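Local atomic coordinates of periplasmic divalent cation tolerance protein (Thermotoga maritima, PDB entry 1VHF), a protein that is probably involved in resistance toward heavy metals, as a homotrimeric member of the CutA family. Residues 66-71 / 80-85. Numbering follows the deposited sequence. Where two conformers were deposited one is given.
Sequences ELYEEL and PAIFTL
Ile-82 and Tyr-68 bury the most surface here, and their meeting is a CH-pi contact: CG2 of Ile-82 sits 3.7 Å from the centroid of the Tyr-68 ring. An offset of 11° from the ring normal puts the methyl squarely over the face. With CG2 anti to the backbone N and CG1 beside it (chi1 -55°), CG2 sits mainly on the tyrosine and also grazes Leu-71 CD2, while CD1 lies 3.9 Å from Leu-71 CG. The ring reaches past the isoleucine to Thr-84, where Tyr-68 OH donates a hydrogen bond of 2.7 Å to Thr-84 OG1, which lies at the ring edge and in its plane. Methyl over the face and bond at the rim probably restrict the rotation of the ring. Thr-84 OG1 is also hydrogen-bonded to Glu-64, near the start of the same helix, so one hydroxyl ties the strand to two helical side chains. The segment axes run nearly antiparallel (153°) and come within 10.1 Å. Helix 64-74 packs on one face of the ferredoxin-like antiparallel sheet, with strand 82-86 outermost in this chain; Ile-82 also touches Val-6 of strand 3-10, and Leu-71 continues to Ile-19 of helix 13-25 and Phe-57 of strand 46-60.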
loop_
_atom_site.group_PDB
_atom_site.type_symbol
_atom_site.label_atom_id
_atom_site.label_comp_id
_atom_site.label_asym_id
_atom_site.label_seq_id
_atom_site.Cartn_x
_atom_site.Cartn_y
_atom_site.Cartn_z
ATOM N N GLU A 66 -2.718 1.455 -12.259
ATOM C CA GLU A 66 -1.680 2.470 -12.153
ATOM C C GLU A 66 -0.965 2.423 -10.804
ATOM O O GLU A 66 0.242 2.641 -10.719
ATOM C CB GLU A 66 -2.252 3.868 -12.372
ATOM C CG GLU A 66 -2.876 4.062 -13.765
ATOM C CD GLU A 66 -3.651 5.383 -13.738
ATOM O OE1 GLU A 66 -2.959 6.426 -13.701
ATOM O OE2 GLU A 66 -4.883 5.350 -13.632
ATOM N N LEU A 67 -1.724 2.201 -9.729
ATOM C CA LEU A 67 -1.068 2.111 -8.411
ATOM C C LEU A 67 -0.179 0.892 -8.372
ATOM O O LEU A 67 0.926 0.986 -7.815
ATOM C CB LEU A 67 -2.173 2.046 -7.330
ATOM C CG LEU A 67 -1.681 1.693 -5.917
ATOM C CD1 LEU A 67 -0.693 2.756 -5.393
ATOM C CD2 LEU A 67 -2.892 1.654 -4.993
ATOM N N TYR A 68 -0.648 -0.277 -8.834
ATOM C CA TYR A 68 0.250 -1.431 -8.830
ATOM C C TYR A 68 1.551 -1.154 -9.569
ATOM O O TYR A 68 2.638 -1.511 -9.105
ATOM C CB TYR A 68 -0.400 -2.693 -9.393
ATOM C CG TYR A 68 -1.146 -3.566 -8.413
ATOM C CD1 TYR A 68 -2.201 -3.105 -7.633
ATOM C CD2 TYR A 68 -0.790 -4.906 -8.333
ATOM C CE1 TYR A 68 -2.862 -3.970 -6.788
ATOM C CE2 TYR A 68 -1.464 -5.793 -7.492
ATOM C CZ TYR A 68 -2.510 -5.291 -6.738
ATOM O OH TYR A 68 -3.156 -6.156 -5.873
ATOM N N GLU A 69 1.429 -0.501 -10.741
ATOM C CA GLU A 69 2.616 -0.227 -11.553
ATOM C C GLU A 69 3.573 0.708 -10.863
ATOM O O GLU A 69 4.779 0.415 -10.724
ATOM C CB GLU A 69 2.154 0.381 -12.899
ATOM C CG GLU A 69 1.302 -0.551 -13.745
ATOM C CD GLU A 69 0.959 0.025 -15.106
ATOM O OE1 GLU A 69 -0.053 0.746 -15.236
ATOM O OE2 GLU A 69 1.708 -0.238 -16.073
ATOM N N GLU A 70 3.087 1.798 -10.283
ATOM C CA GLU A 70 3.947 2.749 -9.607
ATOM C C GLU A 70 4.547 2.154 -8.356
ATOM O O GLU A 70 5.712 2.382 -8.017
ATOM C CB GLU A 70 3.266 4.089 -9.321
ATOM C CG GLU A 70 4.192 5.171 -8.839
ATOM C CD GLU A 70 5.335 5.610 -9.726
ATOM O OE1 GLU A 70 5.303 5.384 -10.947
ATOM O OE2 GLU A 70 6.300 6.228 -9.204
ATOM N N LEU A 71 3.691 1.497 -7.530
ATOM C CA LEU A 71 4.220 0.896 -6.302
ATOM C C LEU A 71 5.277 -0.146 -6.604
ATOM O O LEU A 71 6.310 -0.119 -5.908
ATOM C CB LEU A 71 3.007 0.323 -5.545
ATOM C CG LEU A 71 3.349 -0.379 -4.228
ATOM C CD1 LEU A 71 4.071 0.544 -3.261
ATOM C CD2 LEU A 71 2.072 -0.903 -3.584
ATOM N N PRO A 80 7.854 -7.626 -4.210
ATOM C CA PRO A 80 7.131 -7.181 -3.034
ATOM C C PRO A 80 5.765 -7.810 -2.884
ATOM O O PRO A 80 5.162 -8.258 -3.851
ATOM C CB PRO A 80 6.961 -5.661 -3.319
ATOM C CG PRO A 80 6.823 -5.617 -4.805
ATOM C CD PRO A 80 7.913 -6.583 -5.275
ATOM N N ALA A 81 5.305 -7.804 -1.617
ATOM C CA ALA A 81 3.922 -8.221 -1.392
ATOM C C ALA A 81 3.046 -7.034 -1.849
ATOM O O ALA A 81 3.186 -5.907 -1.347
ATOM C CB ALA A 81 3.651 -8.375 0.102
ATOM N N ILE A 82 2.221 -7.219 -2.847
ATOM C CA ILE A 82 1.244 -6.222 -3.251
ATOM C C ILE A 82 -0.058 -6.970 -3.500
ATOM O O ILE A 82 -0.092 -7.912 -4.288
ATOM C CB ILE A 82 1.620 -5.415 -4.495
ATOM C CG1 ILE A 82 2.993 -4.740 -4.364
ATOM C CG2 ILE A 82 0.541 -4.368 -4.748
ATOM C CD1 ILE A 82 3.423 -4.045 -5.666
ATOM N N PHE A 83 -1.098 -6.670 -2.725
ATOM C CA PHE A 83 -2.392 -7.343 -2.923
ATOM C C PHE A 83 -3.521 -6.395 -2.542
ATOM O O PHE A 83 -3.356 -5.405 -1.857
ATOM C CB PHE A 83 -2.479 -8.673 -2.216
ATOM C CG PHE A 83 -2.221 -8.684 -0.743
ATOM C CD1 PHE A 83 -3.221 -8.323 0.138
ATOM C CD2 PHE A 83 -0.972 -9.078 -0.268
ATOM C CE1 PHE A 83 -2.975 -8.345 1.513
ATOM C CE2 PHE A 83 -0.751 -9.095 1.121
ATOM C CZ PHE A 83 -1.757 -8.737 1.979
ATOM N N THR A 84 -4.717 -6.711 -3.080
ATOM C CA THR A 84 -5.873 -5.852 -2.882
ATOM C C THR A 84 -6.982 -6.482 -2.057
ATOM O O THR A 84 -7.351 -7.620 -2.308
ATOM C CB THR A 84 -6.496 -5.586 -4.284
ATOM O OG1 THR A 84 -5.476 -4.939 -5.086
ATOM C CG2 THR A 84 -7.615 -4.566 -4.161
ATOM N N LEU A 85 -7.455 -5.712 -1.099
ATOM C CA LEU A 85 -8.600 -6.136 -0.303
ATOM C C LEU A 85 -9.797 -5.287 -0.757
ATOM O O LEU A 85 -9.670 -4.094 -1.003
ATOM C CB LEU A 85 -8.372 -5.880 1.188
ATOM C CG LEU A 85 -7.230 -6.620 1.860
ATOM C CD1 LEU A 85 -5.887 -6.023 1.508
ATOM C CD2 LEU A 85 -7.426 -6.712 3.357
#